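Local coordinates for DNA-binding protein reb1 (Schizosaccharomyces pombe, PDB 5EYB) that binds specific DNA sites in ribosomal RNA gene enhancers and promoters and upstream of many genes, and helps terminate transcription by RNA polymerase I, at residues W120-G132 and H159-R171. Sequence-based numbering, arbitrary orientation.
With nucleotides of chain C; nucleotides of chain B.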
ATOM      1  N   TRP A 120      37.713  -0.089  -4.190  1.00109.05           N
ATOM      2  CA  TRP A 120      36.820   0.131  -3.060  1.00102.82           C
ATOM      3  C   TRP A 120      36.020  -1.125  -2.739  1.00102.20           C
ATOM      4  O   TRP A 120      35.851  -2.003  -3.585  1.00 98.81           O
ATOM      5  CB  TRP A 120      35.864   1.291  -3.341  1.00 96.35           C
ATOM      6  CG  TRP A 120      36.512   2.642  -3.355  1.00 98.06           C
ATOM      7  CD1 TRP A 120      37.838   2.919  -3.193  1.00102.91           C
ATOM      8  CD2 TRP A 120      35.858   3.904  -3.540  1.00 93.95           C
ATOM      9  NE1 TRP A 120      38.051   4.275  -3.269  1.00104.85           N
ATOM     10  CE2 TRP A 120      36.851   4.902  -3.481  1.00100.21           C
ATOM     11  CE3 TRP A 120      34.527   4.286  -3.752  1.00 80.63           C
ATOM     12  CZ2 TRP A 120      36.556   6.258  -3.625  1.00 97.39           C
ATOM     13  CZ3 TRP A 120      34.238   5.632  -3.895  1.00 77.65           C
ATOM     14  CH2 TRP A 120      35.248   6.601  -3.831  1.00 88.63           C
ATOM     15  N   SER A 121      35.543  -1.204  -1.503  1.00106.67           N
ATOM     16  CA  SER A 121      34.567  -2.211  -1.123  1.00108.10           C
ATOM     17  C   SER A 121      33.184  -1.610  -1.322  1.00110.22           C
ATOM     18  O   SER A 121      33.053  -0.393  -1.451  1.00110.00           O
ATOM     19  CB  SER A 121      34.766  -2.652   0.325  1.00109.99           C
ATOM     20  OG  SER A 121      34.590  -1.562   1.213  1.00106.82           O
ATOM     21  N   GLU A 122      32.156  -2.451  -1.350  1.00112.87           N
ATOM     22  CA  GLU A 122      30.798  -1.957  -1.548  1.00108.51           C
ATOM     23  C   GLU A 122      30.371  -1.094  -0.364  1.00104.01           C
ATOM     24  O   GLU A 122      29.554  -0.186  -0.509  1.00102.01           O
ATOM     25  CB  GLU A 122      29.815  -3.113  -1.754  1.00111.22           C
ATOM     26  CG  GLU A 122      28.409  -2.662  -2.131  1.00112.45           C
ATOM     27  CD  GLU A 122      27.510  -3.810  -2.547  1.00117.83           C
ATOM     28  OE1 GLU A 122      27.936  -4.625  -3.392  1.00121.55           O
ATOM     29  OE2 GLU A 122      26.376  -3.895  -2.028  1.00117.45           O
ATOM     30  N   TYR A 123      30.937  -1.370   0.805  1.00103.16           N
ATOM     31  CA  TYR A 123      30.669  -0.551   1.979  1.00100.73           C
ATOM     32  C   TYR A 123      31.250   0.845   1.787  1.00 94.37           C
ATOM     33  O   TYR A 123      30.572   1.845   2.027  1.00 94.66           O
ATOM     34  CB  TYR A 123      31.236  -1.199   3.242  1.00107.22           C
ATOM     35  CG  TYR A 123      30.898  -0.442   4.507  1.00110.87           C
ATOM     36  CD1 TYR A 123      29.608  -0.456   5.024  1.00110.14           C
ATOM     37  CD2 TYR A 123      31.868   0.289   5.183  1.00115.93           C
ATOM     38  CE1 TYR A 123      29.293   0.238   6.180  1.00112.33           C
ATOM     39  CE2 TYR A 123      31.562   0.984   6.340  1.00117.97           C
ATOM     40  CZ  TYR A 123      30.273   0.955   6.833  1.00116.90           C
ATOM     41  OH  TYR A 123      29.965   1.645   7.983  1.00119.62           O
ATOM     42  N   GLN A 124      32.506   0.907   1.346  1.00 90.19           N
ATOM     43  CA  GLN A 124      33.155   2.182   1.062  1.00 90.22           C
ATOM     44  C   GLN A 124      32.388   2.971   0.009  1.00 89.16           C
ATOM     45  O   GLN A 124      32.303   4.198   0.075  1.00 89.38           O
ATOM     46  CB  GLN A 124      34.598   1.965   0.602  1.00 95.24           C
ATOM     47  CG  GLN A 124      35.582   1.729   1.737  1.00100.95           C
ATOM     48  CD  GLN A 124      37.010   1.588   1.248  1.00105.06           C
ATOM     49  OE1 GLN A 124      37.279   0.892   0.268  1.00104.32           O
ATOM     50  NE2 GLN A 124      37.937   2.256   1.928  1.00107.79           N
ATOM     51  N   PHE A 125      31.827   2.256  -0.962  1.00 86.32           N
ATOM     52  CA  PHE A 125      31.024   2.877  -2.005  1.00 78.61           C
ATOM     53  C   PHE A 125      29.798   3.578  -1.423  1.00 75.61           C
ATOM     54  O   PHE A 125      29.506   4.720  -1.773  1.00 73.19           O
ATOM     55  CB  PHE A 125      30.594   1.833  -3.037  1.00 73.06           C
ATOM     56  CG  PHE A 125      29.680   2.370  -4.099  1.00 67.22           C
ATOM     57  CD1 PHE A 125      30.179   3.145  -5.134  1.00 67.19           C
ATOM     58  CD2 PHE A 125      28.323   2.097  -4.066  1.00 64.64           C
ATOM     59  CE1 PHE A 125      29.337   3.642  -6.115  1.00 66.23           C
ATOM     60  CE2 PHE A 125      27.477   2.590  -5.046  1.00 62.91           C
ATOM     61  CZ  PHE A 125      27.985   3.363  -6.070  1.00 61.67           C
ATOM     62  N   CYS A 126      29.092   2.894  -0.527  1.00 72.51           N
ATOM     63  CA  CYS A 126      27.869   3.431   0.059  1.00 70.95           C
ATOM     64  C   CYS A 126      28.134   4.663   0.919  1.00 79.04           C
ATOM     65  O   CYS A 126      27.352   5.616   0.905  1.00 82.72           O
ATOM     66  CB  CYS A 126      27.162   2.361   0.892  1.00 67.96           C
ATOM     67  SG  CYS A 126      26.619   0.919  -0.045  1.00 77.69           S
ATOM     68  N   ASN A 127      29.232   4.640   1.670  1.00 81.15           N
ATOM     69  CA  ASN A 127      29.576   5.758   2.541  1.00 83.25           C
ATOM     70  C   ASN A 127      29.935   7.011   1.755  1.00 78.17           C
ATOM     71  O   ASN A 127      29.586   8.121   2.152  1.00 75.81           O
ATOM     72  CB  ASN A 127      30.730   5.379   3.471  1.00 99.06           C
ATOM     73  CG  ASN A 127      30.304   4.423   4.567  1.00106.92           C
ATOM     74  OD1 ASN A 127      29.932   4.841   5.666  1.00100.92           O
ATOM     75  ND2 ASN A 127      30.348   3.129   4.272  1.00114.42           N
ATOM     76  N   GLN A 128      30.631   6.832   0.639  1.00 76.49           N
ATOM     77  CA  GLN A 128      31.015   7.959  -0.201  1.00 75.45           C
ATOM     78  C   GLN A 128      29.802   8.563  -0.905  1.00 76.22           C
ATOM     79  O   GLN A 128      29.746   9.772  -1.127  1.00 77.31           O
ATOM     80  CB  GLN A 128      32.065   7.529  -1.224  1.00 74.30           C
ATOM     81  CG  GLN A 128      33.428   7.252  -0.617  1.00 78.58           C
ATOM     82  CD  GLN A 128      34.010   8.469   0.076  1.00 84.17           C
ATOM     83  OE1 GLN A 128      34.161   9.529  -0.530  1.00 85.88           O
ATOM     84  NE2 GLN A 128      34.334   8.323   1.355  1.00 83.63           N
ATOM     85  N   ILE A 129      28.836   7.721  -1.255  1.00 73.11           N
ATOM     86  CA  ILE A 129      27.583   8.201  -1.826  1.00 72.03           C
ATOM     87  C   ILE A 129      26.879   9.097  -0.814  1.00 73.02           C
ATOM     88  O   ILE A 129      26.371  10.167  -1.158  1.00 73.05           O
ATOM     89  CB  ILE A 129      26.647   7.038  -2.222  1.00 71.99           C
ATOM     90  CG1 ILE A 129      27.226   6.243  -3.394  1.00 75.38           C
ATOM     91  CG2 ILE A 129      25.272   7.560  -2.590  1.00 72.19           C
ATOM     92  CD1 ILE A 129      27.182   6.969  -4.713  1.00 76.78           C
ATOM     93  N   TRP A 130      26.876   8.658   0.440  1.00 70.04           N
ATOM     94  CA  TRP A 130      26.154   9.346   1.506  1.00 67.97           C
ATOM     95  C   TRP A 130      27.037  10.263   2.356  1.00 71.79           C
ATOM     96  O   TRP A 130      26.635  10.686   3.437  1.00 77.78           O
ATOM     97  CB  TRP A 130      25.467   8.319   2.409  1.00 60.67           C
ATOM     98  CG  TRP A 130      24.259   7.701   1.796  1.00 53.02           C
ATOM     99  CD1 TRP A 130      24.219   6.609   0.979  1.00 53.92           C
ATOM    100  CD2 TRP A 130      22.904   8.137   1.950  1.00 44.82           C
ATOM    101  NE1 TRP A 130      22.922   6.339   0.613  1.00 48.17           N
ATOM    102  CE2 TRP A 130      22.097   7.265   1.196  1.00 43.94           C
ATOM    103  CE3 TRP A 130      22.299   9.183   2.650  1.00 44.00           C
ATOM    104  CZ2 TRP A 130      20.714   7.407   1.125  1.00 45.35           C
ATOM    105  CZ3 TRP A 130      20.928   9.321   2.578  1.00 46.21           C
ATOM    106  CH2 TRP A 130      20.149   8.438   1.821  1.00 47.31           C
ATOM    107  N   ALA A 131      28.230  10.579   1.865  1.00 75.66           N
ATOM    108  CA  ALA A 131      29.168  11.403   2.624  1.00 80.62           C
ATOM    109  C   ALA A 131      28.861  12.894   2.517  1.00 86.64           C
ATOM    110  O   ALA A 131      29.745  13.689   2.201  1.00 99.07           O
ATOM    111  CB  ALA A 131      30.592  11.133   2.164  1.00 81.40           C
ATOM    112  N   GLY A 132      27.613  13.271   2.786  1.00 78.24           N
ATOM    113  CA  GLY A 132      27.202  14.664   2.711  1.00 79.20           C
ATOM    114  C   GLY A 132      27.361  15.244   1.317  1.00 83.88           C
ATOM    115  O   GLY A 132      26.405  15.305   0.547  1.00 91.21           O
ATOM    116  N   HIS A 159      18.274   9.091  -7.011  1.00 55.65           N
ATOM    117  CA  HIS A 159      17.565   8.681  -5.796  1.00 48.25           C
ATOM    118  C   HIS A 159      17.628   7.176  -5.602  1.00 50.30           C
ATOM    119  O   HIS A 159      17.824   6.688  -4.489  1.00 53.65           O
ATOM    120  CB  HIS A 159      16.103   9.124  -5.835  1.00 44.99           C
ATOM    121  CG  HIS A 159      15.900  10.584  -5.574  1.00 47.09           C
ATOM    122  ND1 HIS A 159      16.588  11.270  -4.597  1.00 47.83           N
ATOM    123  CD2 HIS A 159      15.079  11.487  -6.162  1.00 45.48           C
ATOM    124  CE1 HIS A 159      16.202  12.533  -4.595  1.00 48.34           C
ATOM    125  NE2 HIS A 159      15.286  12.691  -5.535  1.00 49.03           N
ATOM    126  N   HIS A 160      17.454   6.447  -6.700  1.00 52.35           N
ATOM    127  CA  HIS A 160      17.464   4.992  -6.678  1.00 45.65           C
ATOM    128  C   HIS A 160      18.771   4.438  -6.128  1.00 49.24           C
ATOM    129  O   HIS A 160      18.766   3.594  -5.234  1.00 54.36           O
ATOM    130  CB  HIS A 160      17.228   4.446  -8.083  1.00 46.06           C
ATOM    131  CG  HIS A 160      17.288   2.955  -8.166  1.00 47.38           C
ATOM    132  ND1 HIS A 160      16.179   2.156  -7.987  1.00 48.47           N
ATOM    133  CD2 HIS A 160      18.325   2.115  -8.387  1.00 48.39           C
ATOM    134  CE1 HIS A 160      16.529   0.888  -8.107  1.00 50.13           C
ATOM    135  NE2 HIS A 160      17.827   0.836  -8.348  1.00 59.25           N
ATOM    136  N   VAL A 161      19.885   4.923  -6.669  1.00 49.81           N
ATOM    137  CA  VAL A 161      21.207   4.456  -6.274  1.00 50.99           C
ATOM    138  C   VAL A 161      21.454   4.671  -4.783  1.00 54.19           C
ATOM    139  O   VAL A 161      21.944   3.776  -4.091  1.00 58.66           O
ATOM    140  CB  VAL A 161      22.316   5.163  -7.084  1.00 52.18           C
ATOM    141  CG1 VAL A 161      23.688   4.862  -6.498  1.00 48.59           C
ATOM    142  CG2 VAL A 161      22.252   4.747  -8.547  1.00 50.05           C
ATOM    143  N   ARG A 162      21.099   5.855  -4.293  1.00 52.51           N
ATOM    144  CA  ARG A 162      21.280   6.191  -2.884  1.00 51.83           C
ATOM    145  C   ARG A 162      20.486   5.257  -1.976  1.00 54.52           C
ATOM    146  O   ARG A 162      21.002   4.775  -0.966  1.00 56.68           O
ATOM    147  CB  ARG A 162      20.877   7.644  -2.630  1.00 45.92           C
ATOM    148  CG  ARG A 162      21.895   8.647  -3.138  1.00 49.78           C
ATOM    149  CD  ARG A 162      21.309  10.038  -3.249  1.00 54.59           C
ATOM    150  NE  ARG A 162      20.825  10.568  -1.977  1.00 57.61           N
ATOM    151  CZ  ARG A 162      21.603  11.095  -1.036  1.00 58.19           C
ATOM    152  NH1 ARG A 162      22.917  11.151  -1.208  1.00 46.16           N
ATOM    153  NH2 ARG A 162      21.066  11.558   0.085  1.00 49.62           N
ATOM    154  N   ARG A 163      19.237   4.994  -2.348  1.00 52.89           N
ATOM    155  CA  ARG A 163      18.381   4.117  -1.565  1.00 50.35           C
ATOM    156  C   ARG A 163      18.893   2.680  -1.617  1.00 53.73           C
ATOM    157  O   ARG A 163      18.870   1.970  -0.612  1.00 57.71           O
ATOM    158  CB  ARG A 163      16.934   4.192  -2.060  1.00 48.94           C
ATOM    159  CG  ARG A 163      15.929   3.535  -1.130  1.00 57.98           C
ATOM    160  CD  ARG A 163      14.504   3.992  -1.414  1.00 76.35           C
ATOM    161  NE  ARG A 163      14.249   5.366  -0.981  1.00 87.21           N
ATOM    162  CZ  ARG A 163      14.249   6.422  -1.791  1.00 96.18           C
ATOM    163  NH1 ARG A 163      14.492   6.269  -3.086  1.00 99.40           N
ATOM    164  NH2 ARG A 163      14.005   7.634  -1.308  1.00 98.96           N
ATOM    165  N   ALA A 164      19.376   2.268  -2.785  1.00 50.41           N
ATOM    166  CA  ALA A 164      19.827   0.894  -2.993  1.00 53.70           C
ATOM    167  C   ALA A 164      21.219   0.662  -2.425  1.00 59.60           C
ATOM    168  O   ALA A 164      21.567  -0.460  -2.063  1.00 63.29           O
ATOM    169  CB  ALA A 164      19.806   0.549  -4.475  1.00 52.21           C
ATOM    170  N   TYR A 165      22.015   1.724  -2.361  1.00 60.02           N
ATOM    171  CA  TYR A 165      23.370   1.634  -1.827  1.00 62.69           C
ATOM    172  C   TYR A 165      23.562   2.613  -0.680  1.00 63.95           C
ATOM    173  O   TYR A 165      23.907   3.774  -0.889  1.00 62.58           O
ATOM    174  CB  TYR A 165      24.403   1.890  -2.925  1.00 63.88           C
ATOM    175  CG  TYR A 165      24.332   0.889  -4.054  1.00 63.70           C
ATOM    176  CD1 TYR A 165      23.493   1.096  -5.140  1.00 60.53           C
ATOM    177  CD2 TYR A 165      25.097  -0.270  -4.027  1.00 66.13           C
ATOM    178  CE1 TYR A 165      23.418   0.178  -6.170  1.00 63.72           C
ATOM    179  CE2 TYR A 165      25.031  -1.192  -5.054  1.00 69.36           C
ATOM    180  CZ  TYR A 165      24.189  -0.964  -6.123  1.00 70.35           C
ATOM    181  OH  TYR A 165      24.122  -1.880  -7.147  1.00 80.04           O
ATOM    182  N   ASN A 166      23.333   2.128   0.534  1.00 67.27           N
ATOM    183  CA  ASN A 166      23.427   2.951   1.728  1.00 65.91           C
ATOM    184  C   ASN A 166      24.264   2.254   2.793  1.00 66.00           C
ATOM    185  O   ASN A 166      24.370   1.029   2.789  1.00 64.92           O
ATOM    186  CB  ASN A 166      22.028   3.268   2.262  1.00 71.35           C
ATOM    187  CG  ASN A 166      21.244   2.022   2.610  1.00 77.47           C
ATOM    188  OD1 ASN A 166      21.275   1.551   3.748  1.00 80.22           O
ATOM    189  ND2 ASN A 166      20.534   1.477   1.627  1.00 75.92           N
ATOM    190  N   PRO A 167      24.873   3.036   3.699  1.00 70.89           N
ATOM    191  CA  PRO A 167      25.699   2.485   4.778  1.00 72.88           C
ATOM    192  C   PRO A 167      24.883   2.085   6.005  1.00 73.20           C
ATOM    193  O   PRO A 167      25.415   1.465   6.926  1.00 77.82           O
ATOM    194  CB  PRO A 167      26.639   3.641   5.110  1.00 73.21           C
ATOM    195  CG  PRO A 167      25.808   4.850   4.854  1.00 68.24           C
ATOM    196  CD  PRO A 167      24.935   4.509   3.669  1.00 67.95           C
ATOM    197  N   PHE A 168      23.604   2.443   6.011  1.00 71.91           N
ATOM    198  CA  PHE A 168      22.731   2.157   7.141  1.00 72.04           C
ATOM    199  C   PHE A 168      22.261   0.708   7.108  1.00 83.91           C
ATOM    200  O   PHE A 168      22.364   0.037   6.082  1.00 89.69           O
ATOM    201  CB  PHE A 168      21.534   3.107   7.140  1.00 64.03           C
ATOM    202  CG  PHE A 168      21.902   4.542   6.878  1.00 63.88           C
ATOM    203  CD1 PHE A 168      22.394   5.345   7.895  1.00 58.77           C
ATOM    204  CD2 PHE A 168      21.760   5.089   5.611  1.00 65.29           C
ATOM    205  CE1 PHE A 168      22.737   6.666   7.657  1.00 53.73           C
ATOM    206  CE2 PHE A 168      22.101   6.411   5.367  1.00 64.53           C
ATOM    207  CZ  PHE A 168      22.589   7.200   6.391  1.00 58.40           C
ATOM    208  N   GLU A 169      21.749   0.229   8.237  1.00 92.58           N
ATOM    209  CA  GLU A 169      21.260  -1.143   8.335  1.00104.12           C
ATOM    210  C   GLU A 169      19.784  -1.217   7.961  1.00109.39           C
ATOM    211  O   GLU A 169      18.916  -0.829   8.742  1.00106.61           O
ATOM    212  CB  GLU A 169      21.475  -1.693   9.747  1.00105.74           C
ATOM    213  N   ASP A 170      19.509  -1.720   6.761  1.00122.58           N
ATOM    214  CA  ASP A 170      18.147  -1.763   6.240  1.00129.36           C
ATOM    215  C   ASP A 170      17.355  -2.942   6.797  1.00140.33           C
ATOM    216  O   ASP A 170      17.677  -4.102   6.531  1.00142.61           O
ATOM    217  CB  ASP A 170      18.164  -1.821   4.710  1.00128.24           C
ATOM    218  N   ARG A 171      16.318  -2.635   7.569  1.00145.30           N
ATOM    219  CA  ARG A 171      15.449  -3.655   8.145  1.00152.23           C
ATOM    220  C   ARG A 171      14.081  -3.071   8.489  1.00155.68           C
ATOM    221  O   ARG A 171      13.940  -1.859   8.669  1.00155.75           O
ATOM    222  CB  ARG A 171      16.094  -4.273   9.388  1.00153.04           C
ATOM    223  CG  ARG A 171      16.422  -3.276  10.484  1.00149.69           C
ATOM    224  CD  ARG A 171      17.225  -3.934  11.592  1.00154.53           C
ATOM    225  NE  ARG A 171      17.506  -3.016  12.692  1.00154.79           N
ATOM    226  CZ  ARG A 171      16.759  -2.912  13.786  1.00154.58           C
ATOM    227  NH1 ARG A 171      15.681  -3.672  13.931  1.00156.69           N
ATOM    228  NH2 ARG A 171      17.089  -2.049  14.737  1.00151.52           N
TER
ATOM    229  P    DC C  16      13.133   2.972  -6.043  1.00 55.08           P
ATOM    230  OP1  DC C  16      13.677   2.329  -7.257  1.00 62.73           O
ATOM    231  OP2  DC C  16      14.046   3.634  -5.084  1.00 57.62           O
ATOM    232  O5'  DC C  16      12.058   4.057  -6.490  1.00 56.18           O
ATOM    233  C5'  DC C  16      10.931   3.666  -7.237  1.00 55.10           C
ATOM    234  C4'  DC C  16      10.035   4.859  -7.477  1.00 51.43           C
ATOM    235  O4'  DC C  16       9.449   5.275  -6.215  1.00 51.49           O
ATOM    236  C3'  DC C  16      10.758   6.089  -8.041  1.00 47.56           C
ATOM    237  O3'  DC C  16      10.037   6.641  -9.119  1.00 44.22           O
ATOM    238  C2'  DC C  16      10.801   7.050  -6.864  1.00 52.58           C
ATOM    239  C1'  DC C  16       9.545   6.673  -6.106  1.00 51.87           C
ATOM    240  N1   DC C  16       9.614   7.037  -4.680  1.00 45.33           N
ATOM    241  C2   DC C  16       8.734   7.992  -4.168  1.00 46.85           C
ATOM    242  O2   DC C  16       7.892   8.494  -4.918  1.00 52.83           O
ATOM    243  N3   DC C  16       8.824   8.329  -2.859  1.00 49.78           N
ATOM    244  C4   DC C  16       9.751   7.759  -2.085  1.00 46.22           C
ATOM    245  N4   DC C  16       9.805   8.121  -0.799  1.00 49.03           N
ATOM    246  C5   DC C  16      10.663   6.795  -2.597  1.00 42.96           C
ATOM    247  C6   DC C  16      10.566   6.475  -3.889  1.00 43.46           C
TER
ATOM    248  P    DG B   8      25.581  14.671  -3.206  1.00 62.01           P
ATOM    249  OP1  DG B   8      26.824  14.635  -2.407  1.00 64.63           O
ATOM    250  OP2  DG B   8      24.953  13.408  -3.650  1.00 53.28           O
ATOM    251  O5'  DG B   8      24.485  15.503  -2.397  1.00 48.66           O
ATOM    252  C5'  DG B   8      24.795  16.807  -1.948  1.00 49.94           C
ATOM    253  C4'  DG B   8      23.827  17.268  -0.871  1.00 53.31           C
ATOM    254  O4'  DG B   8      22.730  18.004  -1.471  1.00 53.63           O
ATOM    255  C3'  DG B   8      23.195  16.169  -0.025  1.00 56.06           C
ATOM    256  O3'  DG B   8      23.095  16.624   1.320  1.00 64.40           O
ATOM    257  C2'  DG B   8      21.819  15.982  -0.670  1.00 53.28           C
ATOM    258  C1'  DG B   8      21.495  17.394  -1.148  1.00 53.54           C
ATOM    259  N9   DG B   8      20.659  17.440  -2.345  1.00 54.88           N
ATOM    260  C8   DG B   8      20.841  16.732  -3.509  1.00 55.35           C
ATOM    261  N7   DG B   8      19.949  16.995  -4.422  1.00 57.31           N
ATOM    262  C5   DG B   8      19.126  17.946  -3.832  1.00 55.99           C
ATOM    263  C6   DG B   8      17.984  18.610  -4.344  1.00 55.33           C
ATOM    264  O6   DG B   8      17.456  18.485  -5.456  1.00 58.12           O
ATOM    265  N1   DG B   8      17.447  19.498  -3.421  1.00 52.06           N
ATOM    266  C2   DG B   8      17.946  19.719  -2.161  1.00 52.26           C
ATOM    267  N2   DG B   8      17.287  20.616  -1.415  1.00 54.22           N
ATOM    268  N3   DG B   8      19.015  19.105  -1.667  1.00 52.33           N
ATOM    269  C4   DG B   8      19.553  18.235  -2.556  1.00 51.60           C
TER
ATOM    270  P    DT C  18       7.760  13.951 -10.846  1.00 51.82           P
ATOM    271  OP1  DT C  18       6.647  14.185 -11.785  1.00 61.72           O
ATOM    272  OP2  DT C  18       9.153  13.881 -11.344  1.00 65.20           O
ATOM    273  O5'  DT C  18       7.662  15.071  -9.718  1.00 64.27           O
ATOM    274  C5'  DT C  18       6.485  15.176  -8.944  1.00 59.97           C
ATOM    275  C4'  DT C  18       6.630  16.248  -7.888  1.00 54.54           C
ATOM    276  O4'  DT C  18       7.575  15.814  -6.877  1.00 52.16           O
ATOM    277  C3'  DT C  18       7.128  17.596  -8.402  1.00 53.48           C
ATOM    278  O3'  DT C  18       6.281  18.619  -7.906  1.00 55.30           O
ATOM    279  C2'  DT C  18       8.556  17.701  -7.846  1.00 51.71           C
ATOM    280  C1'  DT C  18       8.468  16.859  -6.582  1.00 51.04           C
ATOM    281  N1   DT C  18       9.760  16.237  -6.171  1.00 55.84           N
ATOM    282  C2   DT C  18      10.211  16.408  -4.879  1.00 56.19           C
ATOM    283  O2   DT C  18       9.620  17.070  -4.042  1.00 51.69           O
ATOM    284  N3   DT C  18      11.390  15.779  -4.599  1.00 45.75           N
ATOM    285  C4   DT C  18      12.147  15.006  -5.454  1.00 45.52           C
ATOM    286  O4   DT C  18      13.197  14.482  -5.102  1.00 45.15           O
ATOM    287  C5   DT C  18      11.621  14.858  -6.791  1.00 46.29           C
ATOM    288  C7   DT C  18      12.367  14.038  -7.805  1.00 46.54           C
ATOM    289  C6   DT C  18      10.462  15.470  -7.081  1.00 47.29           C
TER
HETATM  290  O   HOH W   1      25.175  10.840  -3.702  1.00 65.73           O
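The indole of W130 lies between R162 and F168. R162 bends at chi3 (60°) to lay its guanidinium over one face, a cation-pi contact with R162 CZ 4.0 Å from the centre of the six-membered ring; F168 meets the opposite face edge-to-face, F168 CE2 3.9 Å from W130 CE3. At the indole edge, W130 NE1 donates in the ring plane to R162 O (2.9 Å), and more weakly to Y165 O (3.1 Å), engaging two carbonyls at the end of helix 154-164. With an alanine here the indole N-H is gone, and the R162 guanidinium, deprived of the face beside it, would probably be held less firmly. P167 CD packs 3.5 Å from W130 CD1. Within the Myb-associated domain, helix 122-129 is thereby joined to a helix that reads DNA: H159 NE2 donates to O4 of DT18 of chain C, and H160 ND1 to OP1 of DC16 of the same chain. A water links I129 O to the phosphate of DG8 of chain B and, weakly, to R162 NH1. Earlier in helix 122-129, C126 SG rests against Y165 CB (3.8 Å), while F125 points its edge at the Y165 ring face in an offset edge-to-face pair, planes at 89°. An S121-Q124 capping box begins this helix.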